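Local coordinates for uncharacterized protein (Nostoc punctiforme, PDB 2QDR) that is of unknown function but adopts a double-stranded beta-helix fold of the cupin type and may act as a dioxygenase, at residues S38-A43 against L83-D88; Q54-N59 against D259-C264; G242-G247 against G279-R284. All coordinates share one frame; numbering follows the deposited sequence.

In the fold
Contacts 2 and 3 belong to one seven-stranded antiparallel sheet, in which strands 260-264 and 240-245 are neighbours and D259 and H260 exchange backbone hydrogen bonds with C244. Contact 1 lies in another antiparallel sheet but touches contact 2, where T42 meets Q54 and T85 meets Y261 through probable hydrogen bonds. Burial increases from contacts 1 and 2, both partly buried, to contact 3, where nine of eleven touching residues are buried. The chemistry changes with it: contact 1 relies on arginines, an indole and threonines, contact 2 joins aromatic packing to a carboxylate over an imidazole, and contact 3 packs aliphatic, aromatic and sulfur-bearing side chains around a bulge.

Contact 1. Residues S38-A43 against L83-D88; sequences SGRRTA and LLTWHD
L83 meets A43 through its backbone, with A43 CB 3.3 Å from L83 O, while its own side chain lays CD2 over one face of the W86 ring. The carbonyl also does the work at L84: A43 N approaches L84 O at 2.9 Å, but an N-H...O angle of 122° makes this a weak bond. T85 and T42 form an antiparallel non-hydrogen-bonded pair, and their methyls touch, T85 CG2 being 4.0 Å from T42 CG2. The hydroxyl of T85 sits in the plane of the R40 guanidinium, at its edge. The bond from R40 NH1 to T85 OG1 is weak at 3.4 Å; Y261 OH is the stronger partner of this hydroxyl, and R40 NE is bound to N36 O. Regular pairing comes at W86, where R41 N donates to W86 O at 2.9 Å and W86 N to R41 O at 3.1 Å. R41 O lies over the indole face opposite L83 CD2. The R41 chain leaves its backbone opposite N (chi1 -173°) and runs extended alongside the indole, bringing CD to 3.6 Å from W86 CZ2. The guanidinium, its plane inclined by 31° to the ring, approaches it obliquely. H87 then turns CD2 to G39 O, 3.4 Å away. In this cupin-type fold, strand 41-42 thus pairs with the end of strand 79-86, which also pairs with strand 92-98; there L84 and T85 both face T93, a classic beta bulge. T42, L84 and T85 also pack on Y261 and Y263 of strand 260-264.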
loop_
_atom_site.group_PDB
_atom_site.type_symbol
_atom_site.label_atom_id
_atom_site.label_comp_id
_atom_site.label_asym_id
_atom_site.label_seq_id
_atom_site.Cartn_x
_atom_site.Cartn_y
_atom_site.Cartn_z
ATOM N N SER A 38 -15.580 20.820 -29.294
ATOM C CA SER A 38 -16.982 21.186 -29.221
ATOM C C SER A 38 -17.595 21.503 -30.568
ATOM O O SER A 38 -16.902 21.978 -31.460
ATOM C CB SER A 38 -17.097 22.444 -28.369
ATOM O OG SER A 38 -16.446 22.267 -27.124
ATOM N N GLY A 39 -18.895 21.228 -30.691
ATOM C CA GLY A 39 -19.692 21.519 -31.884
ATOM C C GLY A 39 -19.214 21.143 -33.270
ATOM O O GLY A 39 -19.447 21.900 -34.206
ATOM N N ARG A 40 -18.588 19.977 -33.423
ATOM C CA ARG A 40 -18.063 19.568 -34.738
ATOM C C ARG A 40 -19.015 18.742 -35.616
ATOM O O ARG A 40 -19.856 17.996 -35.131
ATOM C CB ARG A 40 -16.752 18.786 -34.594
ATOM C CG ARG A 40 -15.610 19.569 -33.975
ATOM C CD ARG A 40 -14.305 18.790 -34.121
ATOM N NE ARG A 40 -13.163 19.466 -33.501
ATOM C CZ ARG A 40 -11.892 19.061 -33.586
ATOM N NH1 ARG A 40 -11.534 18.015 -34.330
ATOM N NH2 ARG A 40 -10.943 19.757 -32.959
ATOM N N ARG A 41 -18.814 18.895 -36.924
ATOM C CA ARG A 41 -19.555 18.222 -37.966
ATOM C C ARG A 41 -18.741 16.979 -38.319
ATOM O O ARG A 41 -17.530 17.095 -38.456
ATOM C CB ARG A 41 -19.656 19.139 -39.177
ATOM C CG ARG A 41 -20.551 18.690 -40.331
ATOM C CD ARG A 41 -20.352 19.682 -41.487
ATOM N NE ARG A 41 -21.217 19.530 -42.672
ATOM C CZ ARG A 41 -21.102 18.586 -43.623
ATOM N NH1 ARG A 41 -20.200 17.601 -43.541
ATOM N NH2 ARG A 41 -21.943 18.594 -44.655
ATOM N N THR A 42 -19.366 15.817 -38.467
ATOM C CA THR A 42 -18.619 14.617 -38.842
ATOM C C THR A 42 -18.605 14.469 -40.365
ATOM O O THR A 42 -19.266 15.226 -41.087
ATOM C CB THR A 42 -19.227 13.368 -38.229
ATOM O OG1 THR A 42 -20.536 13.167 -38.776
ATOM C CG2 THR A 42 -19.304 13.516 -36.710
ATOM N N ALA A 43 -17.826 13.501 -40.840
ATOM C CA ALA A 43 -17.720 13.194 -42.263
ATOM C C ALA A 43 -19.014 12.589 -42.785
ATOM O O ALA A 43 -19.328 12.746 -43.948
ATOM C CB ALA A 43 -16.571 12.235 -42.523
ATOM N N LEU A 83 -11.047 13.891 -44.134
ATOM C CA LEU A 83 -11.492 14.803 -43.097
ATOM C C LEU A 83 -12.556 14.122 -42.216
ATOM O O LEU A 83 -13.690 13.935 -42.642
ATOM C CB LEU A 83 -12.022 16.076 -43.759
ATOM C CG LEU A 83 -12.247 17.302 -42.880
ATOM C CD1 LEU A 83 -10.928 17.884 -42.377
ATOM C CD2 LEU A 83 -13.015 18.364 -43.654
ATOM N N LEU A 84 -12.171 13.744 -40.995
ATOM C CA LEU A 84 -13.061 13.046 -40.040
ATOM C C LEU A 84 -14.091 13.943 -39.349
ATOM O O LEU A 84 -15.297 13.669 -39.408
ATOM C CB LEU A 84 -12.219 12.314 -38.989
ATOM C CG LEU A 84 -11.506 10.993 -39.366
ATOM C CD1 LEU A 84 -10.985 10.901 -40.785
ATOM C CD2 LEU A 84 -10.356 10.705 -38.367
ATOM N N THR A 85 -13.611 14.966 -38.646
ATOM C CA THR A 85 -14.471 15.939 -37.959
ATOM C C THR A 85 -13.850 17.308 -38.046
ATOM O O THR A 85 -12.630 17.430 -38.149
ATOM C CB THR A 85 -14.701 15.661 -36.448
ATOM O OG1 THR A 85 -13.443 15.638 -35.757
ATOM C CG2 THR A 85 -15.413 14.353 -36.237
ATOM N N TRP A 86 -14.693 18.335 -38.043
ATOM C CA TRP A 86 -14.213 19.715 -38.098
ATOM C C TRP A 86 -15.258 20.706 -37.621
ATOM O O TRP A 86 -16.440 20.385 -37.518
ATOM C CB TRP A 86 -13.757 20.094 -39.511
ATOM C CG TRP A 86 -14.836 20.175 -40.555
ATOM C CD1 TRP A 86 -15.436 21.312 -41.028
ATOM C CD2 TRP A 86 -15.436 19.086 -41.260
ATOM N NE1 TRP A 86 -16.365 20.995 -41.983
ATOM C CE2 TRP A 86 -16.387 19.635 -42.144
ATOM C CE3 TRP A 86 -15.262 17.701 -41.235
ATOM C CZ2 TRP A 86 -17.152 18.841 -43.002
ATOM C CZ3 TRP A 86 -16.023 16.918 -42.085
ATOM C CH2 TRP A 86 -16.955 17.488 -42.953
ATOM N N HIS A 87 -14.778 21.907 -37.315
ATOM C CA HIS A 87 -15.598 23.029 -36.878
ATOM C C HIS A 87 -15.250 24.144 -37.850
ATOM O O HIS A 87 -14.137 24.159 -38.382
ATOM C CB HIS A 87 -15.338 23.388 -35.408
ATOM C CG HIS A 87 -16.203 24.498 -34.891
ATOM N ND1 HIS A 87 -15.693 25.691 -34.429
ATOM C CD2 HIS A 87 -17.550 24.620 -34.828
ATOM C CE1 HIS A 87 -16.686 26.483 -34.064
ATOM N NE2 HIS A 87 -17.824 25.856 -34.298
ATOM N N ASP A 88 -16.195 25.050 -38.112
ATOM C CA ASP A 88 -15.959 26.169 -39.064
ATOM C C ASP A 88 -14.879 27.177 -38.626
ATOM O O ASP A 88 -14.333 27.868 -39.478
ATOM C CB ASP A 88 -17.264 26.910 -39.412
ATOM C CG ASP A 88 -18.237 26.051 -40.227
ATOM O OD1 ASP A 88 -18.181 24.802 -40.143
ATOM O OD2 ASP A 88 -19.071 26.642 -40.946
#

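Contact 2. Residues Q54-N59 against D259-C264; sequences QFFDTN and DHYWYC
H260 and D57 face each other as an antiparallel non-hydrogen-bonded pair, the imidazole lying across the aspartate side chain. From its root, H260 CB is 3.7 Å from F56 O. H260 CG follows at 3.9 Å from D57 CA, and ND1, beside D57 N, is hydrogen-bonded to Y254 OH. At H260 CE1 the aspartate methylene comes in over the ring face, D57 CB being 3.5 Å away in a CH-pi contact. H260 NE2 ends 3.6 Å from D57 CG, and the carboxylate plane is only 7° from that of the ring, a stacked arrangement. D57 CG stands anti to the backbone N (chi1 -174°), which carries the carboxylate along the imidazole. D57 OD1 also accepts N59 N from above the carboxylate plane, closing an Asx turn. Among the residues facing away from H260, F56 CZ meets Y261 CD1 at 3.5 Å, the rings set obliquely. F56 and Y261 also exchange both backbone hydrogen bonds. The W262 side chain is about 3 Å from a bound, unidentified ligand. Within the double-stranded beta-helix, strand 54-57 is outermost in its seven-stranded sheet within this chain; strand 260-264 lies between it and strand 240-245, while T58 and Y261 pack on L84 of strand 79-86.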
loop_
_atom_site.group_PDB
_atom_site.type_symbol
_atom_site.label_atom_id
_atom_site.label_comp_id
_atom_site.label_asym_id
_atom_site.label_seq_id
_atom_site.Cartn_x
_atom_site.Cartn_y
_atom_site.Cartn_z
ATOM N N GLN A 54 -21.341 9.241 -32.765
ATOM C CA GLN A 54 -21.264 8.851 -34.179
ATOM C C GLN A 54 -20.026 8.000 -34.413
ATOM O O GLN A 54 -18.934 8.393 -34.010
ATOM C CB GLN A 54 -21.217 10.052 -35.105
ATOM C CG GLN A 54 -22.377 11.017 -34.960
ATOM C CD GLN A 54 -22.349 12.099 -36.015
ATOM O OE1 GLN A 54 -21.920 11.866 -37.140
ATOM N NE2 GLN A 54 -22.853 13.274 -35.675
ATOM N N PHE A 55 -20.210 6.848 -35.065
ATOM C CA PHE A 55 -19.135 5.922 -35.365
ATOM C C PHE A 55 -19.071 5.659 -36.859
ATOM O O PHE A 55 -20.113 5.504 -37.497
ATOM C CB PHE A 55 -19.368 4.567 -34.696
ATOM C CG PHE A 55 -19.804 4.638 -33.257
ATOM C CD1 PHE A 55 -19.093 5.386 -32.339
ATOM C CD2 PHE A 55 -20.852 3.834 -32.792
ATOM C CE1 PHE A 55 -19.467 5.430 -30.991
ATOM C CE2 PHE A 55 -21.232 3.850 -31.436
ATOM C CZ PHE A 55 -20.535 4.657 -30.537
ATOM N N PHE A 56 -17.864 5.579 -37.418
ATOM C CA PHE A 56 -17.704 5.287 -38.849
ATOM C C PHE A 56 -16.299 4.797 -39.229
ATOM O O PHE A 56 -15.313 5.064 -38.538
ATOM C CB PHE A 56 -18.094 6.491 -39.723
ATOM C CG PHE A 56 -17.353 7.750 -39.409
ATOM C CD1 PHE A 56 -17.859 8.651 -38.479
ATOM C CD2 PHE A 56 -16.172 8.062 -40.072
ATOM C CE1 PHE A 56 -17.194 9.830 -38.200
ATOM C CE2 PHE A 56 -15.496 9.243 -39.796
ATOM C CZ PHE A 56 -16.011 10.132 -38.864
ATOM N N ASP A 57 -16.252 4.071 -40.343
ATOM C CA ASP A 57 -15.040 3.512 -40.889
ATOM C C ASP A 57 -14.358 4.621 -41.667
ATOM O O ASP A 57 -14.946 5.159 -42.600
ATOM C CB ASP A 57 -15.387 2.326 -41.806
ATOM C CG ASP A 57 -14.164 1.566 -42.329
ATOM O OD1 ASP A 57 -13.009 1.871 -41.955
ATOM O OD2 ASP A 57 -14.378 0.631 -43.135
ATOM N N THR A 58 -13.129 4.970 -41.284
ATOM C CA THR A 58 -12.363 6.014 -41.985
ATOM C C THR A 58 -11.946 5.568 -43.403
ATOM O O THR A 58 -11.701 6.431 -44.254
ATOM C CB THR A 58 -11.125 6.495 -41.182
ATOM O OG1 THR A 58 -10.229 5.399 -40.924
ATOM C CG2 THR A 58 -11.562 7.123 -39.862
ATOM N N ASN A 59 -11.865 4.251 -43.651
ATOM C CA ASN A 59 -11.546 3.719 -44.980
ATOM C C ASN A 59 -12.547 4.228 -46.024
ATOM O O ASN A 59 -12.150 4.601 -47.119
ATOM C CB ASN A 59 -11.568 2.181 -45.014
ATOM C CG ASN A 59 -10.468 1.525 -44.180
ATOM O OD1 ASN A 59 -9.340 1.990 -44.115
ATOM N ND2 ASN A 59 -10.793 0.385 -43.603
ATOM N N ASP A 259 -9.006 1.111 -37.804
ATOM C CA ASP A 259 -9.268 2.268 -38.684
ATOM C C ASP A 259 -10.671 2.921 -38.532
ATOM O O ASP A 259 -11.000 3.819 -39.298
ATOM C CB ASP A 259 -8.922 1.973 -40.176
ATOM C CG ASP A 259 -7.460 1.569 -40.379
ATOM O OD1 ASP A 259 -6.563 2.039 -39.649
ATOM O OD2 ASP A 259 -7.198 0.796 -41.310
ATOM N N HIS A 260 -11.468 2.499 -37.544
ATOM C CA HIS A 260 -12.776 3.130 -37.287
ATOM C C HIS A 260 -12.527 4.285 -36.329
ATOM O O HIS A 260 -11.632 4.228 -35.487
ATOM C CB HIS A 260 -13.809 2.160 -36.725
ATOM C CG HIS A 260 -14.374 1.220 -37.746
ATOM N ND1 HIS A 260 -15.707 1.226 -38.100
ATOM C CD2 HIS A 260 -13.777 0.306 -38.545
ATOM C CE1 HIS A 260 -15.915 0.312 -39.031
ATOM N NE2 HIS A 260 -14.758 -0.253 -39.326
ATOM N N TYR A 261 -13.315 5.335 -36.475
ATOM C CA TYR A 261 -13.204 6.534 -35.658
ATOM C C TYR A 261 -14.532 6.912 -35.028
ATOM O O TYR A 261 -15.595 6.540 -35.536
ATOM C CB TYR A 261 -12.702 7.667 -36.555
ATOM C CG TYR A 261 -12.758 9.074 -35.988
ATOM C CD1 TYR A 261 -13.901 9.839 -36.143
ATOM C CD2 TYR A 261 -11.672 9.642 -35.337
ATOM C CE1 TYR A 261 -13.984 11.105 -35.658
ATOM C CE2 TYR A 261 -11.740 10.935 -34.839
ATOM C CZ TYR A 261 -12.906 11.662 -35.012
ATOM O OH TYR A 261 -13.024 12.944 -34.537
ATOM N N TRP A 262 -14.473 7.637 -33.915
ATOM C CA TRP A 262 -15.691 8.103 -33.268
ATOM C C TRP A 262 -15.589 9.549 -32.791
ATOM O O TRP A 262 -14.499 10.113 -32.682
ATOM C CB TRP A 262 -16.090 7.195 -32.104
ATOM C CG TRP A 262 -15.194 7.168 -30.949
ATOM C CD1 TRP A 262 -15.244 7.970 -29.854
ATOM C CD2 TRP A 262 -14.139 6.243 -30.724
ATOM N NE1 TRP A 262 -14.266 7.618 -28.964
ATOM C CE2 TRP A 262 -13.564 6.564 -29.479
ATOM C CE3 TRP A 262 -13.599 5.189 -31.471
ATOM C CZ2 TRP A 262 -12.494 5.852 -28.949
ATOM C CZ3 TRP A 262 -12.535 4.498 -30.953
ATOM C CH2 TRP A 262 -11.992 4.826 -29.701
ATOM N N TYR A 263 -16.767 10.121 -32.550
ATOM C CA TYR A 263 -16.939 11.477 -32.067
ATOM C C TYR A 263 -18.183 11.496 -31.197
ATOM O O TYR A 263 -19.263 11.170 -31.655
ATOM C CB TYR A 263 -17.073 12.482 -33.215
ATOM C CG TYR A 263 -17.392 13.879 -32.729
ATOM C CD1 TYR A 263 -16.410 14.664 -32.142
ATOM C CD2 TYR A 263 -18.669 14.419 -32.860
ATOM C CE1 TYR A 263 -16.687 15.957 -31.693
ATOM C CE2 TYR A 263 -18.961 15.709 -32.407
ATOM C CZ TYR A 263 -17.967 16.473 -31.825
ATOM O OH TYR A 263 -18.246 17.748 -31.385
ATOM N N CYS A 264 -18.008 11.868 -29.941
ATOM C CA CYS A 264 -19.078 11.917 -28.975
ATOM C C CYS A 264 -19.082 13.298 -28.353
ATOM O O CYS A 264 -18.254 13.563 -27.477
ATOM C CB CYS A 264 -18.835 10.853 -27.912
ATOM S SG CYS A 264 -18.626 9.209 -28.626
#

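Contact 3. Residues G242-G247 against G279-R284; sequences GYCLTG and GLFFVR
T246 and L280 interlock at the bulge, where the T246 methyl CG2 bears on L280 CB at 3.5 Å. The register slips by one residue here: L245 and T246 both face L280, the definition of a classic beta bulge, and L280 O takes L245 N at 3.0 Å and, more weakly, T246 N at 3.3 Å. The extra residue swings the L245 side chain toward the opposing strand. Its CD1 knob settles between two neighbours, 4.1 Å from L280 CG and 4.2 Å from F282 CB. The opposite face of the sheet has a different fit: C244 SG lies 3.9 Å from F281 CE2. That sulfur approaches the ring obliquely, 47° off its normal. At both ends glycines let the backbones come close: G242 pairs with V283, and G247 with G279, at positions where a side chain would meet the facing strand. Before the bulge, Y243 and F282 form a regular hydrogen-bonded pair, each donating to the other's carbonyl, with Y243 N to F282 O at 2.8 Å. T246 and L280 also pack on D277 and H227 of a second subunit. The F281 side chain lies about 5 Å from a bound, unidentified ligand. Since backbone bonds supply the polar links and the side chains meet through carbon and sulfur, this pairing within the cupin-type sheet probably depends on shape and burial rather than charge.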
loop_
_atom_site.group_PDB
_atom_site.type_symbol
_atom_site.label_atom_id
_atom_site.label_comp_id
_atom_site.label_asym_id
_atom_site.label_seq_id
_atom_site.Cartn_x
_atom_site.Cartn_y
_atom_site.Cartn_z
ATOM N N GLY A 242 -11.932 9.452 -30.889
ATOM C CA GLY A 242 -10.918 8.416 -30.854
ATOM C C GLY A 242 -10.816 7.623 -32.129
ATOM O O GLY A 242 -11.707 7.691 -32.975
ATOM N N TYR A 243 -9.717 6.874 -32.249
ATOM C CA TYR A 243 -9.426 6.060 -33.420
ATOM C C TYR A 243 -8.975 4.692 -32.954
ATOM O O TYR A 243 -8.161 4.594 -32.033
ATOM C CB TYR A 243 -8.331 6.739 -34.207
ATOM C CG TYR A 243 -8.064 6.214 -35.594
ATOM C CD1 TYR A 243 -7.168 5.186 -35.813
ATOM C CD2 TYR A 243 -8.652 6.817 -36.702
ATOM C CE1 TYR A 243 -6.897 4.737 -37.101
ATOM C CE2 TYR A 243 -8.384 6.383 -37.990
ATOM C CZ TYR A 243 -7.506 5.349 -38.190
ATOM O OH TYR A 243 -7.260 4.913 -39.481
ATOM N N CYS A 244 -9.509 3.642 -33.575
ATOM C CA CYS A 244 -9.159 2.266 -33.228
ATOM C C CYS A 244 -7.929 1.821 -34.010
ATOM O O CYS A 244 -7.968 1.775 -35.238
ATOM C CB CYS A 244 -10.318 1.321 -33.515
ATOM S SG CYS A 244 -9.837 -0.400 -33.274
ATOM N N LEU A 245 -6.873 1.454 -33.290
ATOM C CA LEU A 245 -5.598 1.044 -33.876
ATOM C C LEU A 245 -5.470 -0.458 -34.065
ATOM O O LEU A 245 -4.804 -0.891 -34.999
ATOM C CB LEU A 245 -4.455 1.581 -33.004
ATOM C CG LEU A 245 -4.419 3.123 -32.842
ATOM C CD1 LEU A 245 -3.453 3.571 -31.752
ATOM C CD2 LEU A 245 -4.092 3.828 -34.168
ATOM N N THR A 246 -6.078 -1.244 -33.177
ATOM C CA THR A 246 -6.041 -2.695 -33.299
ATOM C C THR A 246 -7.180 -3.319 -32.473
ATOM O O THR A 246 -7.703 -2.689 -31.554
ATOM C CB THR A 246 -4.634 -3.264 -32.923
ATOM O OG1 THR A 246 -4.494 -4.573 -33.479
ATOM C CG2 THR A 246 -4.409 -3.307 -31.432
ATOM N N GLY A 247 -7.561 -4.545 -32.820
ATOM C CA GLY A 247 -8.625 -5.264 -32.120
ATOM C C GLY A 247 -9.991 -4.698 -32.427
ATOM O O GLY A 247 -10.190 -4.123 -33.503
ATOM N N GLY A 279 -8.441 -4.557 -27.396
ATOM C CA GLY A 279 -7.909 -3.678 -28.439
ATOM C C GLY A 279 -7.119 -2.482 -27.945
ATOM O O GLY A 279 -7.033 -2.245 -26.742
ATOM N N LEU A 280 -6.548 -1.744 -28.898
ATOM C CA LEU A 280 -5.761 -0.542 -28.638
ATOM C C LEU A 280 -6.494 0.609 -29.308
ATOM O O LEU A 280 -6.888 0.491 -30.471
ATOM C CB LEU A 280 -4.345 -0.646 -29.190
ATOM C CG LEU A 280 -3.389 0.533 -28.967
ATOM C CD1 LEU A 280 -3.229 0.869 -27.505
ATOM C CD2 LEU A 280 -2.026 0.227 -29.602
ATOM N N PHE A 281 -6.640 1.721 -28.586
ATOM C CA PHE A 281 -7.377 2.879 -29.061
ATOM C C PHE A 281 -6.735 4.221 -28.751
ATOM O O PHE A 281 -6.333 4.444 -27.628
ATOM C CB PHE A 281 -8.733 2.901 -28.356
ATOM C CG PHE A 281 -9.539 1.637 -28.516
ATOM C CD1 PHE A 281 -9.421 0.600 -27.595
ATOM C CD2 PHE A 281 -10.429 1.489 -29.573
ATOM C CE1 PHE A 281 -10.153 -0.559 -27.744
ATOM C CE2 PHE A 281 -11.164 0.335 -29.714
ATOM C CZ PHE A 281 -11.023 -0.687 -28.797
ATOM N N PHE A 282 -6.658 5.107 -29.741
ATOM C CA PHE A 282 -6.141 6.460 -29.559
ATOM C C PHE A 282 -7.357 7.250 -29.116
ATOM O O PHE A 282 -8.370 7.232 -29.818
ATOM C CB PHE A 282 -5.582 7.039 -30.854
ATOM C CG PHE A 282 -5.130 8.476 -30.751
ATOM C CD1 PHE A 282 -3.830 8.787 -30.390
ATOM C CD2 PHE A 282 -6.000 9.524 -31.063
ATOM C CE1 PHE A 282 -3.402 10.121 -30.318
ATOM C CE2 PHE A 282 -5.577 10.856 -30.998
ATOM C CZ PHE A 282 -4.279 11.153 -30.618
ATOM N N VAL A 283 -7.281 7.910 -27.963
ATOM C CA VAL A 283 -8.412 8.666 -27.427
ATOM C C VAL A 283 -8.001 10.074 -27.066
ATOM O O VAL A 283 -6.869 10.295 -26.637
ATOM C CB VAL A 283 -8.977 7.991 -26.161
ATOM C CG1 VAL A 283 -10.255 8.700 -25.680
ATOM C CG2 VAL A 283 -9.259 6.528 -26.431
ATOM N N ARG A 284 -8.934 11.011 -27.208
ATOM C CA ARG A 284 -8.685 12.400 -26.886
ATOM C C ARG A 284 -9.968 12.970 -26.235
ATOM O O ARG A 284 -11.041 12.881 -26.818
ATOM C CB ARG A 284 -8.221 13.091 -28.166
ATOM C CG ARG A 284 -7.603 14.416 -27.950
ATOM C CD ARG A 284 -6.645 14.821 -29.064
ATOM N NE ARG A 284 -7.260 15.140 -30.349
ATOM C CZ ARG A 284 -7.525 16.363 -30.817
ATOM N NH1 ARG A 284 -7.251 17.465 -30.127
ATOM N NH2 ARG A 284 -8.066 16.498 -32.017
#